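Local coordinates for triabin (Triatoma pallidipennis, PDB 1AVG), which binds thrombin in a non-covalent one-to-one complex, inhibiting thrombin-driven fibrin formation and platelet aggregation while barely affecting the protease's amidolytic activity, at residues S7-M12 / T97-S102; W25-G30 / R123-E128; I56-F61 / R111-T116. One frame throughout, in Å; residues are numbered along the deposited sequence.

Contact 1: residues S7-M12 / T97-S102; sequences SIEKAM and TFISVS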
ATOM      1  N   SER C   7      17.009 -15.574  -8.633  1.00 59.15           N
ATOM      2  CA  SER C   7      18.171 -15.451  -9.506  1.00 64.02           C
ATOM      3  C   SER C   7      18.103 -14.186 -10.369  1.00 64.65           C
ATOM      4  O   SER C   7      19.079 -13.434 -10.464  1.00 64.36           O
ATOM      5  CB  SER C   7      18.277 -16.690 -10.406  1.00 66.96           C
ATOM      6  OG  SER C   7      17.895 -17.871  -9.714  1.00 70.05           O
ATOM      7  N   ILE C   8      16.940 -13.945 -10.974  1.00 63.38           N
ATOM      8  CA  ILE C   8      16.758 -12.781 -11.832  1.00 61.25           C
ATOM      9  C   ILE C   8      16.212 -11.571 -11.079  1.00 57.45           C
ATOM     10  O   ILE C   8      15.552 -10.712 -11.661  1.00 59.14           O
ATOM     11  CB  ILE C   8      15.868 -13.101 -13.075  1.00 63.97           C
ATOM     12  CG1 ILE C   8      14.439 -13.449 -12.655  1.00 65.88           C
ATOM     13  CG2 ILE C   8      16.466 -14.262 -13.871  1.00 62.31           C
ATOM     14  CD1 ILE C   8      13.530 -13.798 -13.828  1.00 65.62           C
ATOM     15  N   GLU C   9      16.471 -11.516  -9.779  1.00 54.91           N
ATOM     16  CA  GLU C   9      16.026 -10.395  -8.965  1.00 51.86           C
ATOM     17  C   GLU C   9      17.151  -9.368  -8.894  1.00 51.87           C
ATOM     18  O   GLU C   9      18.166  -9.493  -9.580  1.00 55.90           O
ATOM     19  CB  GLU C   9      15.640 -10.859  -7.555  1.00 49.52           C
ATOM     20  CG  GLU C   9      14.143 -11.077  -7.345  1.00 48.40           C
ATOM     21  CD  GLU C   9      13.337  -9.782  -7.360  1.00 54.18           C
ATOM     22  OE1 GLU C   9      13.912  -8.702  -7.093  1.00 57.37           O
ATOM     23  OE2 GLU C   9      12.118  -9.842  -7.635  1.00 56.91           O
ATOM     24  N   LYS C  10      16.978  -8.358  -8.055  1.00 50.43           N
ATOM     25  CA  LYS C  10      17.982  -7.321  -7.906  1.00 49.25           C
ATOM     26  C   LYS C  10      18.105  -6.980  -6.426  1.00 44.61           C
ATOM     27  O   LYS C  10      17.118  -6.621  -5.783  1.00 46.03           O
ATOM     28  CB  LYS C  10      17.566  -6.089  -8.713  1.00 56.70           C
ATOM     29  CG  LYS C  10      18.658  -5.053  -8.890  1.00 64.47           C
ATOM     30  CD  LYS C  10      18.194  -3.936  -9.804  1.00 67.51           C
ATOM     31  CE  LYS C  10      19.325  -2.979 -10.117  1.00 68.98           C
ATOM     32  NZ  LYS C  10      18.888  -1.956 -11.103  1.00 75.51           N
ATOM     33  N   ALA C  11      19.302  -7.149  -5.876  1.00 40.74           N
ATOM     34  CA  ALA C  11      19.538  -6.863  -4.465  1.00 40.46           C
ATOM     35  C   ALA C  11      19.471  -5.364  -4.221  1.00 41.47           C
ATOM     36  O   ALA C  11      19.543  -4.578  -5.163  1.00 44.32           O
ATOM     37  CB  ALA C  11      20.882  -7.416  -4.023  1.00 38.67           C
ATOM     38  N   MET C  12      19.365  -4.970  -2.957  1.00 38.78           N
ATOM     39  CA  MET C  12      19.258  -3.564  -2.606  1.00 40.01           C
ATOM     40  C   MET C  12      20.524  -2.712  -2.658  1.00 46.38           C
ATOM     41  O   MET C  12      20.461  -1.506  -2.424  1.00 49.71           O
ATOM     42  CB  MET C  12      18.580  -3.405  -1.248  1.00 37.30           C
ATOM     43  CG  MET C  12      19.419  -3.807  -0.067  1.00 30.57           C
ATOM     44  SD  MET C  12      18.502  -3.490   1.423  1.00 35.80           S
ATOM     45  CE  MET C  12      19.322  -2.045   2.092  1.00 23.17           C
ATOM     46  N   THR C  97      18.524 -13.068  -1.330  1.00 27.41           N
ATOM     47  CA  THR C  97      18.659 -11.892  -2.196  1.00 25.00           C
ATOM     48  C   THR C  97      17.843 -10.840  -1.455  1.00 24.85           C
ATOM     49  O   THR C  97      16.612 -10.915  -1.414  1.00 28.77           O
ATOM     50  CB  THR C  97      18.041 -12.114  -3.593  1.00 24.81           C
ATOM     51  OG1 THR C  97      18.733 -13.168  -4.271  1.00 28.91           O
ATOM     52  CG2 THR C  97      18.132 -10.846  -4.426  1.00 24.61           C
ATOM     53  N   PHE C  98      18.520  -9.913  -0.795  1.00 17.94           N
ATOM     54  CA  PHE C  98      17.810  -8.905  -0.035  1.00 15.32           C
ATOM     55  C   PHE C  98      17.216  -7.843  -0.937  1.00 19.79           C
ATOM     56  O   PHE C  98      17.939  -7.175  -1.668  1.00 26.35           O
ATOM     57  CB  PHE C  98      18.732  -8.302   1.013  1.00 12.79           C
ATOM     58  CG  PHE C  98      19.215  -9.303   2.028  1.00 18.18           C
ATOM     59  CD1 PHE C  98      20.347 -10.077   1.782  1.00 21.94           C
ATOM     60  CD2 PHE C  98      18.514  -9.506   3.211  1.00 16.20           C
ATOM     61  CE1 PHE C  98      20.773 -11.046   2.697  1.00 18.63           C
ATOM     62  CE2 PHE C  98      18.931 -10.470   4.131  1.00 23.15           C
ATOM     63  CZ  PHE C  98      20.065 -11.244   3.870  1.00 17.36           C
ATOM     64  N   ILE C  99      15.895  -7.702  -0.881  1.00 22.49           N
ATOM     65  CA  ILE C  99      15.154  -6.729  -1.694  1.00 22.87           C
ATOM     66  C   ILE C  99      15.025  -5.358  -0.993  1.00 19.48           C
ATOM     67  O   ILE C  99      15.423  -4.327  -1.537  1.00 16.34           O
ATOM     68  CB  ILE C  99      13.705  -7.241  -2.008  1.00 22.28           C
ATOM     69  CG1 ILE C  99      13.698  -8.736  -2.364  1.00 20.67           C
ATOM     70  CG2 ILE C  99      13.081  -6.426  -3.126  1.00 24.04           C
ATOM     71  CD1 ILE C  99      14.442  -9.106  -3.620  1.00 21.61           C
ATOM     72  N   SER C 100      14.486  -5.369   0.224  1.00 15.89           N
ATOM     73  CA  SER C 100      14.254  -4.162   1.013  1.00 14.79           C
ATOM     74  C   SER C 100      14.363  -4.568   2.465  1.00 13.77           C
ATOM     75  O   SER C 100      13.776  -5.565   2.869  1.00 17.46           O
ATOM     76  CB  SER C 100      12.836  -3.641   0.748  1.00 20.08           C
ATOM     77  OG  SER C 100      12.459  -2.600   1.637  1.00 17.37           O
ATOM     78  N   VAL C 101      15.061  -3.775   3.263  1.00 13.72           N
ATOM     79  CA  VAL C 101      15.242  -4.111   4.662  1.00 17.60           C
ATOM     80  C   VAL C 101      15.518  -2.933   5.582  1.00 18.90           C
ATOM     81  O   VAL C 101      16.196  -1.979   5.217  1.00 23.45           O
ATOM     82  CB  VAL C 101      16.381  -5.210   4.844  1.00 22.34           C
ATOM     83  CG1 VAL C 101      17.513  -4.988   3.874  1.00 19.54           C
ATOM     84  CG2 VAL C 101      16.934  -5.218   6.274  1.00 18.12           C
ATOM     85  N   SER C 102      14.905  -2.976   6.753  1.00 16.99           N
ATOM     86  CA  SER C 102      15.128  -1.985   7.770  1.00 16.09           C
ATOM     87  C   SER C 102      15.625  -2.898   8.869  1.00 18.82           C
ATOM     88  O   SER C 102      14.852  -3.619   9.492  1.00 20.18           O
ATOM     89  CB  SER C 102      13.832  -1.297   8.172  1.00 19.30           C
ATOM     90  OG  SER C 102      12.822  -2.245   8.452  1.00 34.41           O
TER
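The carbonyl oxygen of F98 receives two groups from the loop running beside it. M12 N gives it a hydrogen bond of 2.9 Å, bent to 132° at the hydrogen, and the CA-H of A11 adds a weaker contact, A11 CA to F98 O being 3.2 Å. This small set of backbone contacts lays the irregular segment 7-12 against the end of strand 92-101, where I99 and S100 both face L108 in a classic beta bulge. A11 suits this place because its short side chain lets the two backbones come close, with CA atoms of A11 and F98 5.2 Å apart. Beyond it, M12 lies across V101 at about a right angle, its CE 3.9 Å from V101 CG1, though the exact fit of the sulfur on that branch is doubtful; CG of M12 sits between backbone N and carbonyl carbon (chi1 72°), a position that sends the flexible thioether out over the strand. Earlier in the segment, E9 bends at chi2 and crosses I99, bringing OE1 to 3.5 Å from I99 CD1, while CB of E9 rests 4.0 Å from T97 CG2. The same OE1 accepts the amide of K10, from K10 N at 3.2 Å and tilted out of the carboxylate plane, and OE2 is hydrogen-bonded to the hydroxyl of Y124. S100 OG is hydrogen-bonded to the backbone and to a polar side chain of another protein's chain. With one hydrogen bond and thin apolar patches across it, the contact joins loop to strand lightly and borders a surface that faces the partner protein.

Contact 2: residues W25-G30 / R123-E128; sequences WYLAHG and RYLVFE. Unlike the reference sequence in segment 123-128: R123 (reference Asp), F127 (reference Leu).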
ATOM      1  N   TRP C  25      15.701 -12.839  14.151  1.00 30.23           N
ATOM      2  CA  TRP C  25      14.663 -12.467  13.203  1.00 27.28           C
ATOM      3  C   TRP C  25      13.674 -13.613  13.251  1.00 27.69           C
ATOM      4  O   TRP C  25      14.070 -14.772  13.368  1.00 29.93           O
ATOM      5  CB  TRP C  25      15.215 -12.375  11.783  1.00 24.61           C
ATOM      6  CG  TRP C  25      16.137 -11.225  11.531  1.00 28.99           C
ATOM      7  CD1 TRP C  25      17.504 -11.259  11.503  1.00 30.14           C
ATOM      8  CD2 TRP C  25      15.763  -9.886  11.171  1.00 27.41           C
ATOM      9  NE1 TRP C  25      18.002 -10.031  11.135  1.00 27.77           N
ATOM     10  CE2 TRP C  25      16.954  -9.172  10.922  1.00 31.02           C
ATOM     11  CE3 TRP C  25      14.538  -9.225  11.027  1.00 26.90           C
ATOM     12  CZ2 TRP C  25      16.950  -7.827  10.530  1.00 30.43           C
ATOM     13  CZ3 TRP C  25      14.537  -7.890  10.640  1.00 19.76           C
ATOM     14  CH2 TRP C  25      15.735  -7.209  10.395  1.00 18.80           C
ATOM     15  N   TYR C  26      12.393 -13.289  13.211  1.00 26.21           N
ATOM     16  CA  TYR C  26      11.340 -14.292  13.221  1.00 18.49           C
ATOM     17  C   TYR C  26      10.721 -14.289  11.836  1.00 13.76           C
ATOM     18  O   TYR C  26      10.482 -13.238  11.265  1.00 14.05           O
ATOM     19  CB  TYR C  26      10.300 -13.953  14.282  1.00 12.74           C
ATOM     20  CG  TYR C  26      10.798 -14.144  15.692  1.00  7.06           C
ATOM     21  CD1 TYR C  26      11.473 -13.127  16.357  1.00 10.66           C
ATOM     22  CD2 TYR C  26      10.568 -15.337  16.369  1.00  8.48           C
ATOM     23  CE1 TYR C  26      11.905 -13.292  17.671  1.00 12.19           C
ATOM     24  CE2 TYR C  26      10.989 -15.518  17.671  1.00 10.58           C
ATOM     25  CZ  TYR C  26      11.654 -14.492  18.321  1.00 17.99           C
ATOM     26  OH  TYR C  26      12.028 -14.665  19.638  1.00 25.11           O
ATOM     27  N   LEU C  27      10.464 -15.468  11.296  1.00 15.86           N
ATOM     28  CA  LEU C  27       9.912 -15.587   9.959  1.00 20.14           C
ATOM     29  C   LEU C  27       8.753 -16.589   9.902  1.00 25.24           C
ATOM     30  O   LEU C  27       8.958 -17.791  10.060  1.00 27.69           O
ATOM     31  CB  LEU C  27      11.049 -15.985   9.011  1.00 11.23           C
ATOM     32  CG  LEU C  27      10.825 -16.672   7.670  1.00  7.33           C
ATOM     33  CD1 LEU C  27      10.032 -15.805   6.724  1.00  9.93           C
ATOM     34  CD2 LEU C  27      12.184 -16.970   7.083  1.00 14.65           C
ATOM     35  N   ALA C  28       7.535 -16.084   9.711  1.00 24.65           N
ATOM     36  CA  ALA C  28       6.350 -16.932   9.633  1.00 21.99           C
ATOM     37  C   ALA C  28       5.924 -17.047   8.188  1.00 22.92           C
ATOM     38  O   ALA C  28       6.130 -16.127   7.393  1.00 26.06           O
ATOM     39  CB  ALA C  28       5.224 -16.356  10.457  1.00 21.06           C
ATOM     40  N   HIS C  29       5.327 -18.182   7.846  1.00 25.25           N
ATOM     41  CA  HIS C  29       4.879 -18.405   6.475  1.00 28.55           C
ATOM     42  C   HIS C  29       3.406 -18.103   6.272  1.00 33.48           C
ATOM     43  O   HIS C  29       2.856 -18.343   5.203  1.00 38.38           O
ATOM     44  CB  HIS C  29       5.209 -19.832   6.024  1.00 21.99           C
ATOM     45  CG  HIS C  29       6.649 -20.032   5.674  1.00  8.25           C
ATOM     46  ND1 HIS C  29       7.069 -20.334   4.400  1.00 13.87           N
ATOM     47  CD2 HIS C  29       7.771 -19.955   6.429  1.00  8.88           C
ATOM     48  CE1 HIS C  29       8.385 -20.440   4.380  1.00 11.87           C
ATOM     49  NE2 HIS C  29       8.835 -20.212   5.601  1.00  5.44           N
ATOM     50  N   GLY C  30       2.790 -17.542   7.303  1.00 39.51           N
ATOM     51  CA  GLY C  30       1.381 -17.199   7.248  1.00 41.52           C
ATOM     52  C   GLY C  30       0.962 -16.647   8.592  1.00 43.88           C
ATOM     53  O   GLY C  30       1.636 -16.899   9.590  1.00 47.58           O
ATOM     54  N   ARG C 123      10.995 -18.216  -3.025  1.00 28.87           N
ATOM     55  CA  ARG C 123       9.851 -17.603  -2.386  1.00 26.45           C
ATOM     56  C   ARG C 123      10.245 -16.290  -1.708  1.00 21.85           C
ATOM     57  O   ARG C 123      11.321 -16.178  -1.117  1.00 22.23           O
ATOM     58  CB  ARG C 123       9.241 -18.604  -1.399  1.00 33.26           C
ATOM     59  CG  ARG C 123       7.921 -18.197  -0.763  1.00 47.82           C
ATOM     60  CD  ARG C 123       7.310 -19.390  -0.034  1.00 62.16           C
ATOM     61  NE  ARG C 123       6.280 -19.010   0.935  1.00 69.93           N
ATOM     62  CZ  ARG C 123       5.610 -19.875   1.693  1.00 71.68           C
ATOM     63  NH1 ARG C 123       5.851 -21.180   1.603  1.00 70.21           N
ATOM     64  NH2 ARG C 123       4.695 -19.437   2.550  1.00 70.73           N
ATOM     65  N   TYR C 124       9.407 -15.274  -1.891  1.00 19.12           N
ATOM     66  CA  TYR C 124       9.627 -13.961  -1.294  1.00 17.51           C
ATOM     67  C   TYR C 124       9.128 -14.038   0.141  1.00 17.38           C
ATOM     68  O   TYR C 124       7.951 -14.308   0.383  1.00 18.08           O
ATOM     69  CB  TYR C 124       8.871 -12.881  -2.081  1.00 19.37           C
ATOM     70  CG  TYR C 124       9.354 -12.706  -3.515  1.00 16.30           C
ATOM     71  CD1 TYR C 124      10.463 -11.911  -3.810  1.00  7.72           C
ATOM     72  CD2 TYR C 124       8.707 -13.342  -4.570  1.00 19.48           C
ATOM     73  CE1 TYR C 124      10.915 -11.762  -5.126  1.00 17.93           C
ATOM     74  CE2 TYR C 124       9.147 -13.196  -5.886  1.00 24.29           C
ATOM     75  CZ  TYR C 124      10.250 -12.409  -6.161  1.00 24.56           C
ATOM     76  OH  TYR C 124      10.678 -12.280  -7.470  1.00 28.81           O
ATOM     77  N   LEU C 125      10.033 -13.821   1.088  1.00 18.13           N
ATOM     78  CA  LEU C 125       9.712 -13.912   2.507  1.00 16.47           C
ATOM     79  C   LEU C 125       9.953 -12.596   3.235  1.00 15.53           C
ATOM     80  O   LEU C 125      10.694 -11.740   2.753  1.00 18.44           O
ATOM     81  CB  LEU C 125      10.572 -15.003   3.151  1.00 15.50           C
ATOM     82  CG  LEU C 125      10.624 -16.382   2.491  1.00 15.45           C
ATOM     83  CD1 LEU C 125      11.763 -17.182   3.107  1.00  8.85           C
ATOM     84  CD2 LEU C 125       9.304 -17.103   2.654  1.00 12.62           C
ATOM     85  N   VAL C 126       9.336 -12.455   4.406  1.00 12.06           N
ATOM     86  CA  VAL C 126       9.472 -11.260   5.224  1.00 12.22           C
ATOM     87  C   VAL C 126       9.985 -11.616   6.620  1.00 16.17           C
ATOM     88  O   VAL C 126       9.283 -12.275   7.392  1.00 18.73           O
ATOM     89  CB  VAL C 126       8.124 -10.519   5.358  1.00  8.02           C
ATOM     90  CG1 VAL C 126       8.221  -9.429   6.419  1.00  9.56           C
ATOM     91  CG2 VAL C 126       7.727  -9.920   4.031  1.00  2.71           C
ATOM     92  N   PHE C 127      11.206 -11.189   6.932  1.00 14.43           N
ATOM     93  CA  PHE C 127      11.813 -11.451   8.234  1.00 14.96           C
ATOM     94  C   PHE C 127      11.416 -10.328   9.179  1.00 18.08           C
ATOM     95  O   PHE C 127      11.629  -9.155   8.882  1.00 24.06           O
ATOM     96  CB  PHE C 127      13.344 -11.494   8.130  1.00 19.28           C
ATOM     97  CG  PHE C 127      13.889 -12.630   7.288  1.00 24.35           C
ATOM     98  CD1 PHE C 127      13.911 -12.544   5.899  1.00 27.28           C
ATOM     99  CD2 PHE C 127      14.449 -13.758   7.892  1.00 28.96           C
ATOM    100  CE1 PHE C 127      14.491 -13.558   5.128  1.00 26.90           C
ATOM    101  CE2 PHE C 127      15.031 -14.776   7.124  1.00 23.13           C
ATOM    102  CZ  PHE C 127      15.052 -14.672   5.748  1.00 21.77           C
ATOM    103  N   GLU C 128      10.833 -10.679  10.312  1.00 20.45           N
ATOM    104  CA  GLU C 128      10.419  -9.689  11.290  1.00 22.11           C
ATOM    105  C   GLU C 128      11.424  -9.576  12.417  1.00 25.08           C
ATOM    106  O   GLU C 128      12.029 -10.564  12.815  1.00 31.26           O
ATOM    107  CB  GLU C 128       9.066 -10.061  11.872  1.00 16.76           C
ATOM    108  CG  GLU C 128       7.948  -9.881  10.898  1.00 20.76           C
ATOM    109  CD  GLU C 128       6.610 -10.137  11.522  1.00 25.27           C
ATOM    110  OE1 GLU C 128       6.224  -9.381  12.444  1.00 27.36           O
ATOM    111  OE2 GLU C 128       5.947 -11.101  11.089  1.00 34.50           O
TER
HETATM  112  O   HOH W   1       6.945 -13.083   8.722  1.00 13.71           O
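The seam closing the calycin beta barrel runs through Y26 and E128, where the first strand, 24-28, meets the last, 122-128. These two residues form a single antiparallel hydrogen-bonded pair: Y26 N to E128 O and E128 N to Y26 O are both 2.8 Å. The strand directions are 142° apart, well short of antiparallel, and only this one bridge forms; beyond it a water links the two strands, accepting from A28 N at 3.2 Å and lying 2.8 Å from V126 O. E128 OE2 is also near this water, but its salt bridge goes to a basic side chain of another protein's chain.

Apolar residues pack beside the seam. L27, with CG turned away from its own nitrogen (chi1 158°), splits its methyls: CD1 touches L125 CB at 3.7 Å, and CD2 sits over the face of the F127 ring, 4.1 Å from its centroid, in a CH-pi contact. A branched leucine can thus serve two neighbours. W25 CE3 packs 3.9 Å from F127 CB. Where the strands part, H29 presents ND1 to a face of the R123 guanidinium, the two planes almost perpendicular and no hydrogen bond formed; H29 NE2 bonds to E55 instead. Pairing of the first and last strands closes the barrel, as in calycins generally, although here strand 51-56 lies between 24-28 and 37-43, a departure from simple up-and-down order.

Contact 3: residues I56-F61 / R111-T116; sequences IGYNKF and RSITFT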
ATOM      1  N   ILE C  56       8.775 -20.272  11.067  1.00 15.51           N
ATOM      2  CA  ILE C  56       7.516 -20.901  11.456  1.00 14.57           C
ATOM      3  C   ILE C  56       6.610 -21.200  10.266  1.00 16.19           C
ATOM      4  O   ILE C  56       6.556 -20.422   9.307  1.00 22.18           O
ATOM      5  CB  ILE C  56       6.733 -19.965  12.384  1.00 13.82           C
ATOM      6  CG1 ILE C  56       7.614 -19.517  13.547  1.00 16.42           C
ATOM      7  CG2 ILE C  56       5.502 -20.657  12.909  1.00 16.89           C
ATOM      8  CD1 ILE C  56       7.451 -18.056  13.914  1.00 15.29           C
ATOM      9  N   GLY C  57       5.918 -22.335  10.331  1.00 14.94           N
ATOM     10  CA  GLY C  57       4.971 -22.731   9.296  1.00 16.02           C
ATOM     11  C   GLY C  57       5.488 -23.382   8.027  1.00 20.72           C
ATOM     12  O   GLY C  57       4.719 -23.593   7.073  1.00 18.55           O
ATOM     13  N   TYR C  58       6.779 -23.707   8.000  1.00 23.71           N
ATOM     14  CA  TYR C  58       7.365 -24.325   6.820  1.00 27.41           C
ATOM     15  C   TYR C  58       7.252 -25.833   6.929  1.00 32.95           C
ATOM     16  O   TYR C  58       8.084 -26.493   7.543  1.00 37.34           O
ATOM     17  CB  TYR C  58       8.823 -23.903   6.658  1.00 28.01           C
ATOM     18  CG  TYR C  58       9.400 -24.177   5.288  1.00 25.45           C
ATOM     19  CD1 TYR C  58       8.672 -23.907   4.133  1.00 24.04           C
ATOM     20  CD2 TYR C  58      10.686 -24.694   5.149  1.00 28.45           C
ATOM     21  CE1 TYR C  58       9.209 -24.145   2.873  1.00 29.92           C
ATOM     22  CE2 TYR C  58      11.234 -24.937   3.900  1.00 33.43           C
ATOM     23  CZ  TYR C  58      10.493 -24.661   2.766  1.00 35.80           C
ATOM     24  OH  TYR C  58      11.038 -24.912   1.528  1.00 43.16           O
ATOM     25  N   ASN C  59       6.218 -26.367   6.296  1.00 37.59           N
ATOM     26  CA  ASN C  59       5.915 -27.798   6.284  1.00 39.14           C
ATOM     27  C   ASN C  59       7.049 -28.753   5.914  1.00 38.61           C
ATOM     28  O   ASN C  59       6.924 -29.959   6.121  1.00 42.86           O
ATOM     29  CB  ASN C  59       4.716 -28.056   5.366  1.00 42.55           C
ATOM     30  CG  ASN C  59       4.815 -27.294   4.052  1.00 49.28           C
ATOM     31  OD1 ASN C  59       5.773 -27.455   3.291  1.00 51.88           O
ATOM     32  ND2 ASN C  59       3.848 -26.421   3.806  1.00 51.20           N
ATOM     33  N   LYS C  60       8.145 -28.233   5.370  1.00 36.97           N
ATOM     34  CA  LYS C  60       9.272 -29.084   4.985  1.00 37.55           C
ATOM     35  C   LYS C  60      10.210 -29.419   6.153  1.00 38.83           C
ATOM     36  O   LYS C  60      11.016 -30.345   6.048  1.00 44.49           O
ATOM     37  CB  LYS C  60      10.072 -28.429   3.855  1.00 37.67           C
ATOM     38  CG  LYS C  60       9.228 -27.984   2.671  1.00 49.72           C
ATOM     39  CD  LYS C  60       9.134 -29.039   1.585  1.00 58.70           C
ATOM     40  CE  LYS C  60      10.418 -29.100   0.763  1.00 64.49           C
ATOM     41  NZ  LYS C  60      10.314 -30.042  -0.392  1.00 67.37           N
ATOM     42  N   PHE C  61      10.094 -28.682   7.259  1.00 34.02           N
ATOM     43  CA  PHE C  61      10.942 -28.888   8.435  1.00 31.72           C
ATOM     44  C   PHE C  61      10.262 -29.654   9.572  1.00 34.39           C
ATOM     45  O   PHE C  61       9.058 -29.545   9.783  1.00 36.97           O
ATOM     46  CB  PHE C  61      11.418 -27.538   8.995  1.00 28.04           C
ATOM     47  CG  PHE C  61      12.346 -26.780   8.087  1.00 23.55           C
ATOM     48  CD1 PHE C  61      13.199 -27.443   7.217  1.00 24.51           C
ATOM     49  CD2 PHE C  61      12.360 -25.394   8.106  1.00 23.91           C
ATOM     50  CE1 PHE C  61      14.051 -26.732   6.379  1.00 26.23           C
ATOM     51  CE2 PHE C  61      13.209 -24.676   7.273  1.00 24.68           C
ATOM     52  CZ  PHE C  61      14.054 -25.347   6.408  1.00 25.30           C
ATOM     53  N   ARG C 111      14.283 -15.939  -1.196  1.00 24.41           N
ATOM     54  CA  ARG C 111      15.049 -17.091  -0.747  1.00 19.73           C
ATOM     55  C   ARG C 111      14.951 -18.309  -1.649  1.00 23.94           C
ATOM     56  O   ARG C 111      13.872 -18.667  -2.128  1.00 25.76           O
ATOM     57  CB  ARG C 111      14.586 -17.453   0.653  1.00 21.84           C
ATOM     58  CG  ARG C 111      15.169 -18.710   1.269  1.00 25.21           C
ATOM     59  CD  ARG C 111      15.136 -18.515   2.776  1.00 27.48           C
ATOM     60  NE  ARG C 111      14.652 -19.633   3.586  1.00 26.12           N
ATOM     61  CZ  ARG C 111      13.593 -20.386   3.318  1.00 21.72           C
ATOM     62  NH1 ARG C 111      12.875 -20.195   2.219  1.00 23.47           N
ATOM     63  NH2 ARG C 111      13.150 -21.222   4.243  1.00 18.18           N
ATOM     64  N   SER C 112      16.097 -18.918  -1.909  1.00 24.18           N
ATOM     65  CA  SER C 112      16.154 -20.123  -2.712  1.00 27.05           C
ATOM     66  C   SER C 112      16.661 -21.216  -1.799  1.00 28.60           C
ATOM     67  O   SER C 112      17.766 -21.108  -1.257  1.00 29.87           O
ATOM     68  CB  SER C 112      17.112 -19.955  -3.882  1.00 26.50           C
ATOM     69  OG  SER C 112      16.627 -18.975  -4.769  1.00 39.66           O
ATOM     70  N   ILE C 113      15.814 -22.200  -1.530  1.00 29.71           N
ATOM     71  CA  ILE C 113      16.222 -23.309  -0.684  1.00 33.89           C
ATOM     72  C   ILE C 113      16.425 -24.458  -1.645  1.00 36.15           C
ATOM     73  O   ILE C 113      15.650 -24.642  -2.594  1.00 33.35           O
ATOM     74  CB  ILE C 113      15.165 -23.721   0.404  1.00 33.93           C
ATOM     75  CG1 ILE C 113      14.076 -22.663   0.573  1.00 40.48           C
ATOM     76  CG2 ILE C 113      15.846 -23.909   1.751  1.00 26.81           C
ATOM     77  CD1 ILE C 113      12.851 -22.878  -0.294  1.00 43.67           C
ATOM     78  N   THR C 114      17.502 -25.193  -1.429  1.00 38.61           N
ATOM     79  CA  THR C 114      17.822 -26.330  -2.270  1.00 43.58           C
ATOM     80  C   THR C 114      18.163 -27.525  -1.381  1.00 48.05           C
ATOM     81  O   THR C 114      19.300 -27.673  -0.915  1.00 49.31           O
ATOM     82  CB  THR C 114      19.012 -26.001  -3.186  1.00 39.10           C
ATOM     83  OG1 THR C 114      18.762 -24.766  -3.871  1.00 35.93           O
ATOM     84  CG2 THR C 114      19.211 -27.100  -4.198  1.00 36.74           C
ATOM     85  N   PHE C 115      17.155 -28.331  -1.074  1.00 50.07           N
ATOM     86  CA  PHE C 115      17.374 -29.506  -0.245  1.00 51.66           C
ATOM     87  C   PHE C 115      18.110 -30.512  -1.096  1.00 58.99           C
ATOM     88  O   PHE C 115      17.936 -30.534  -2.317  1.00 60.69           O
ATOM     89  CB  PHE C 115      16.047 -30.084   0.240  1.00 41.44           C
ATOM     90  CG  PHE C 115      15.311 -29.179   1.173  1.00 31.94           C
ATOM     91  CD1 PHE C 115      14.485 -28.174   0.679  1.00 32.06           C
ATOM     92  CD2 PHE C 115      15.470 -29.303   2.546  1.00 27.41           C
ATOM     93  CE1 PHE C 115      13.829 -27.301   1.538  1.00 33.53           C
ATOM     94  CE2 PHE C 115      14.821 -28.439   3.413  1.00 33.00           C
ATOM     95  CZ  PHE C 115      13.997 -27.432   2.909  1.00 35.00           C
ATOM     96  N   THR C 116      18.958 -31.314  -0.460  1.00 65.90           N
ATOM     97  CA  THR C 116      19.731 -32.333  -1.163  1.00 69.81           C
ATOM     98  C   THR C 116      18.797 -33.220  -1.992  1.00 75.08           C
ATOM     99  O   THR C 116      19.176 -33.734  -3.052  1.00 74.96           O
ATOM    100  CB  THR C 116      20.530 -33.181  -0.157  1.00 68.29           C
ATOM    101  OG1 THR C 116      19.699 -33.495   0.971  1.00 71.76           O
ATOM    102  CG2 THR C 116      21.756 -32.414   0.324  1.00 65.15           C
TER
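With chi1 at -164°, Y58 throws its ring away from its backbone nitrogen and across to strand 106-115, while F115, at chi1 -66°, reaches back from the opposite direction. Y58 begins a type I beta turn that ends at F61, whose amide bonds to Y58 O; this turn follows strand 51-56 of the calycin barrel and packs over the alternating side chains R111, I113 and F115, all of which point toward it. No hydrogen bond crosses the contact, so it rests mainly on aromatic and apolar packing.

The two faces of the Y58 ring have different neighbours. K60 CG lies over one, and R111 NH2 over the other, 4.2 Å from Y58 CE2. The guanidinium is far enough away, its CZ 5.5 Å from the ring centroid, that any cation-pi attraction is weak, and the salt bridge to E55 is probably the main partner of its charge. A tyrosine suits this place because its flat ring packs while its hydroxyl, near I113 CD1, is bonded to E121. K60 bends at chi2 and chi3, laying its aliphatic CE 3.9 Å from F115 CE1 and leading the amine toward E121 in a long, weak ion pair.

F115 is met in its own plane by two aromatic residues: Y58 CE2 lies 3.9 Å from F115 CZ, and F61 approaches rim to rim, planes at 59°, with F61 CE1 3.5 Å from F115 CE2.

Contacts 2 and 3 are buried in the barrel and touch, for L27 and H29 are paired by backbone hydrogen bonds with I56, and the H29 ring stacks on Y58; contact 3 lies nested in the chain loop that contact 2 closes. Contact 1, partly buried and about 14 Å from contact 2 between centres, sits farther out, yet the hydroxyl of Y124 on strand 122-128 reaches E9. All three draw on the same sheet, strands 92-101, 106-115 and 122-128 being successive neighbours. Strand pairing defines contact 2, side-chain packing alone contact 3, and a loop's single backbone bond contact 1. Another protein's chain reaches contacts 1 and 2 but not contact 3.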